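Local structure of uncharacterized protein (Bacteroides caccae, 3NO2) at residues L91-E103 against K113-F127. The protein is of unknown function but folds as a six-bladed beta-propeller of the Mal s 1 allergenic protein-like family. Sequence-based numbering, arbitrary orientation. Where two conformers were deposited one is given.
Sequences LVAWCGHPSTILE and KTEFETGIERPHAQF
Both ring nitrogens of His97 donate to the segment 113-127: ND1 meets Glu117 OE1 on its syn side at 2.8 Å, and NE2 reaches Glu121 O, also at 2.8 Å and nearly straight. Ring and carboxylate are almost coplanar, 17° apart; the bend of Glu117 at chi2 (55°) helps bring its carboxylate to the ring edge, and Gly119 N holds OE2. The Gln126 amide bridges the two loops, its NE2 giving one N-H to Gly96 O (3.0 Å) and the other to Ile120 O. Its OE1 accepts from Gly96 N and Ser99 OG, which come from opposite faces of the amide. A water links Gly96 O, Ser99 OG and Thr118 N. These bonds tie the 95-99 turn, with its cis peptide before Pro98, to the connection leaving the outermost strand of one propeller blade for the next. Within that blade, strands 99-103 and 113-116 pair antiparallel, Ile101 N bonding Thr114 O at 2.8 Å. Ser99 CB sits over one face of the Phe116 ring, 3.6 Å from its centroid, while Ile101 CD1 touches CE1 of that ring. Cys95 SG lies 3.6 Å above the Phe127 ring centroid, 5° off the normal, and accepts an N-H...S hydrogen bond from Phe127 N (3.5 Å).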
# COMPACT_ATOMS: atom_id res chain seq x y z
N LEU A 91 2.48 11.29 4.09
CA LEU A 91 3.11 10.44 5.09
C LEU A 91 4.06 9.56 4.28
O LEU A 91 3.64 8.87 3.32
CB LEU A 91 2.10 9.58 5.85
CG LEU A 91 2.63 8.66 6.96
CD1 LEU A 91 2.95 9.43 8.24
CD2 LEU A 91 1.63 7.54 7.30
N VAL A 92 5.35 9.57 4.63
CA VAL A 92 6.32 8.66 4.05
C VAL A 92 7.08 7.96 5.15
O VAL A 92 7.13 8.45 6.28
CB VAL A 92 7.27 9.36 3.09
CG1 VAL A 92 6.51 10.04 1.91
CG2 VAL A 92 8.21 10.36 3.82
N ALA A 93 7.72 6.84 4.89
CA ALA A 93 8.46 6.13 5.92
C ALA A 93 9.49 5.19 5.32
O ALA A 93 9.23 4.58 4.28
CB ALA A 93 7.51 5.33 6.88
N TRP A 94 10.61 5.04 6.03
CA TRP A 94 11.64 4.10 5.65
C TRP A 94 11.92 3.07 6.72
O TRP A 94 11.99 3.34 7.93
CB TRP A 94 12.93 4.79 5.18
CG TRP A 94 13.78 5.51 6.17
CD1 TRP A 94 14.57 4.99 7.15
CD2 TRP A 94 13.98 6.93 6.23
NE1 TRP A 94 15.23 5.98 7.82
CE2 TRP A 94 14.90 7.19 7.25
CE3 TRP A 94 13.48 8.00 5.49
CZ2 TRP A 94 15.32 8.48 7.57
CZ3 TRP A 94 13.93 9.31 5.79
CH2 TRP A 94 14.82 9.51 6.83
N CYS A 95 12.12 1.84 6.25
CA CYS A 95 12.67 0.75 7.02
C CYS A 95 14.13 1.01 7.28
O CYS A 95 14.84 1.52 6.40
CB CYS A 95 12.53 -0.56 6.24
SG CYS A 95 10.78 -0.87 5.72
N GLY A 96 14.59 0.68 8.47
CA GLY A 96 16.00 0.89 8.82
C GLY A 96 16.21 0.77 10.30
O GLY A 96 15.48 0.06 11.02
N HIS A 97 17.24 1.49 10.78
CA HIS A 97 17.69 1.45 12.19
C HIS A 97 18.14 2.86 12.60
O HIS A 97 19.34 3.18 12.47
CB HIS A 97 18.82 0.44 12.35
CG HIS A 97 18.36 -0.95 12.05
ND1 HIS A 97 17.46 -1.59 12.86
CD2 HIS A 97 18.63 -1.79 11.02
CE1 HIS A 97 17.17 -2.77 12.34
NE2 HIS A 97 17.86 -2.92 11.23
N PRO A 98 17.21 3.72 12.99
CA PRO A 98 15.80 3.44 13.26
C PRO A 98 14.91 3.52 12.03
O PRO A 98 15.19 4.23 11.06
CB PRO A 98 15.41 4.56 14.22
CG PRO A 98 16.26 5.71 13.80
CD PRO A 98 17.60 5.08 13.43
N SER A 99 13.81 2.81 12.10
CA SER A 99 12.70 3.06 11.19
C SER A 99 12.24 4.49 11.37
O SER A 99 12.20 4.98 12.52
CB SER A 99 11.53 2.14 11.47
OG SER A 99 11.89 0.73 11.42
N THR A 100 11.90 5.17 10.29
CA THR A 100 11.56 6.60 10.39
C THR A 100 10.29 6.89 9.60
O THR A 100 10.16 6.48 8.45
CB THR A 100 12.70 7.45 9.84
OG1 THR A 100 13.91 7.14 10.56
CG2 THR A 100 12.43 8.92 9.97
N ILE A 101 9.37 7.62 10.23
CA ILE A 101 8.16 8.14 9.62
C ILE A 101 8.28 9.66 9.55
O ILE A 101 8.71 10.30 10.53
CB ILE A 101 6.94 7.75 10.48
CG1 ILE A 101 6.75 6.25 10.52
CG2 ILE A 101 5.66 8.48 10.00
CD1 ILE A 101 5.86 5.77 11.71
N LEU A 102 7.93 10.24 8.41
CA LEU A 102 7.87 11.69 8.22
C LEU A 102 6.51 12.06 7.69
O LEU A 102 5.96 11.41 6.79
CB LEU A 102 8.91 12.14 7.20
CG LEU A 102 10.38 11.80 7.47
CD1 LEU A 102 11.22 12.16 6.22
CD2 LEU A 102 10.90 12.52 8.78
N GLU A 103 5.94 13.15 8.23
CA GLU A 103 4.82 13.83 7.59
C GLU A 103 5.39 15.03 6.89
O GLU A 103 6.26 15.72 7.43
CB GLU A 103 3.73 14.19 8.61
CG GLU A 103 3.13 12.95 9.21
CD GLU A 103 1.99 13.17 10.15
OE1 GLU A 103 1.40 14.28 10.14
OE2 GLU A 103 1.63 12.22 10.89
N LYS A 113 8.35 14.07 12.62
CA LYS A 113 9.26 12.93 12.49
C LYS A 113 9.08 12.00 13.65
O LYS A 113 9.03 12.47 14.81
CB LYS A 113 10.68 13.42 12.46
CG LYS A 113 11.70 12.34 12.33
CD LYS A 113 13.12 12.98 12.28
CE LYS A 113 14.19 12.00 12.03
NZ LYS A 113 15.54 12.75 12.19
N THR A 114 9.00 10.70 13.39
CA THR A 114 8.97 9.66 14.40
C THR A 114 10.00 8.61 14.08
O THR A 114 10.09 8.16 12.93
CB THR A 114 7.56 9.02 14.42
OG1 THR A 114 6.62 10.05 14.79
CG2 THR A 114 7.47 7.80 15.40
N GLU A 115 10.81 8.23 15.05
CA GLU A 115 11.77 7.15 14.93
C GLU A 115 11.41 6.01 15.88
O GLU A 115 11.00 6.26 17.03
CB GLU A 115 13.17 7.64 15.25
CG GLU A 115 13.72 8.63 14.26
CD GLU A 115 15.11 9.16 14.60
OE1 GLU A 115 15.49 9.10 15.78
OE2 GLU A 115 15.81 9.64 13.71
N PHE A 116 11.57 4.77 15.44
CA PHE A 116 11.34 3.62 16.29
C PHE A 116 12.23 2.48 15.79
O PHE A 116 12.58 2.40 14.62
CB PHE A 116 9.85 3.25 16.31
CG PHE A 116 9.29 2.81 14.97
CD1 PHE A 116 8.92 3.74 14.02
CD2 PHE A 116 9.09 1.48 14.68
CE1 PHE A 116 8.42 3.36 12.80
CE2 PHE A 116 8.57 1.10 13.45
CZ PHE A 116 8.24 2.04 12.52
N GLU A 117 12.57 1.59 16.70
CA GLU A 117 13.31 0.39 16.38
C GLU A 117 12.42 -0.84 16.51
O GLU A 117 11.74 -1.07 17.53
CB GLU A 117 14.55 0.28 17.27
CG GLU A 117 15.36 -0.99 17.07
CD GLU A 117 15.79 -1.21 15.61
OE1 GLU A 117 16.27 -0.27 15.01
OE2 GLU A 117 15.59 -2.36 15.11
N THR A 118 12.40 -1.63 15.44
CA THR A 118 11.56 -2.81 15.36
C THR A 118 12.21 -4.04 15.92
O THR A 118 11.50 -5.02 16.19
CB THR A 118 11.20 -3.15 13.89
OG1 THR A 118 12.39 -3.39 13.12
CG2 THR A 118 10.34 -2.02 13.26
N GLY A 119 13.51 -4.05 15.99
CA GLY A 119 14.24 -5.28 16.37
C GLY A 119 14.48 -6.21 15.18
O GLY A 119 15.16 -7.25 15.33
N ILE A 120 14.01 -5.87 13.99
CA ILE A 120 14.13 -6.72 12.80
C ILE A 120 15.34 -6.26 12.01
O ILE A 120 15.39 -5.12 11.54
CB ILE A 120 12.85 -6.62 11.95
CG1 ILE A 120 11.68 -7.20 12.72
CG2 ILE A 120 13.02 -7.29 10.60
CD1 ILE A 120 10.30 -6.82 12.12
N GLU A 121 16.34 -7.12 11.87
CA GLU A 121 17.63 -6.73 11.33
C GLU A 121 17.58 -6.22 9.88
O GLU A 121 18.07 -5.12 9.58
CB GLU A 121 18.65 -7.87 11.52
CG GLU A 121 20.01 -7.58 10.88
CD GLU A 121 21.18 -8.41 11.45
OE1 GLU A 121 20.98 -9.21 12.37
OE2 GLU A 121 22.29 -8.19 10.99
N ARG A 122 16.98 -6.97 8.96
CA ARG A 122 16.93 -6.55 7.57
C ARG A 122 15.84 -5.53 7.34
O ARG A 122 14.67 -5.81 7.59
CB ARG A 122 16.73 -7.72 6.63
CG ARG A 122 17.09 -7.34 5.19
CD ARG A 122 17.06 -8.41 4.16
NE ARG A 122 17.38 -7.80 2.87
CZ ARG A 122 16.79 -8.10 1.74
NH1 ARG A 122 15.93 -9.07 1.62
NH2 ARG A 122 17.07 -7.35 0.66
N PRO A 123 16.19 -4.34 6.84
CA PRO A 123 15.12 -3.34 6.60
C PRO A 123 14.01 -3.88 5.71
O PRO A 123 12.82 -3.63 5.93
CB PRO A 123 15.89 -2.17 5.97
CG PRO A 123 17.23 -2.24 6.63
CD PRO A 123 17.53 -3.73 6.67
N HIS A 124 14.35 -4.69 4.71
CA HIS A 124 13.37 -5.21 3.81
C HIS A 124 12.32 -6.10 4.53
O HIS A 124 11.24 -6.28 4.00
CB HIS A 124 14.04 -6.07 2.70
CG HIS A 124 13.25 -6.25 1.48
ND1 HIS A 124 12.86 -5.19 0.69
CD2 HIS A 124 12.82 -7.36 0.84
CE1 HIS A 124 12.22 -5.65 -0.37
NE2 HIS A 124 12.20 -6.97 -0.32
N ALA A 125 12.68 -6.68 5.67
CA ALA A 125 11.80 -7.54 6.44
C ALA A 125 10.95 -6.80 7.44
O ALA A 125 10.28 -7.43 8.27
CB ALA A 125 12.64 -8.66 7.14
N GLN A 126 10.98 -5.47 7.42
CA GLN A 126 10.18 -4.62 8.30
C GLN A 126 8.80 -4.38 7.69
O GLN A 126 7.96 -5.28 7.67
CB GLN A 126 10.92 -3.34 8.68
CG GLN A 126 12.20 -3.64 9.49
CD GLN A 126 13.04 -2.42 9.78
OE1 GLN A 126 12.63 -1.29 9.53
NE2 GLN A 126 14.26 -2.64 10.31
N PHE A 127 8.54 -3.18 7.17
CA PHE A 127 7.20 -2.82 6.73
C PHE A 127 7.16 -2.41 5.28
O PHE A 127 8.18 -2.16 4.61
CB PHE A 127 6.62 -1.72 7.60
CG PHE A 127 7.48 -0.48 7.69
CD1 PHE A 127 7.46 0.49 6.69
CD2 PHE A 127 8.36 -0.32 8.76
CE1 PHE A 127 8.26 1.65 6.82
CE2 PHE A 127 9.12 0.82 8.87
CZ PHE A 127 9.06 1.77 7.90
O HOH W 1 13.55 -0.75 12.97
O HOH W 2 15.88 8.92 11.13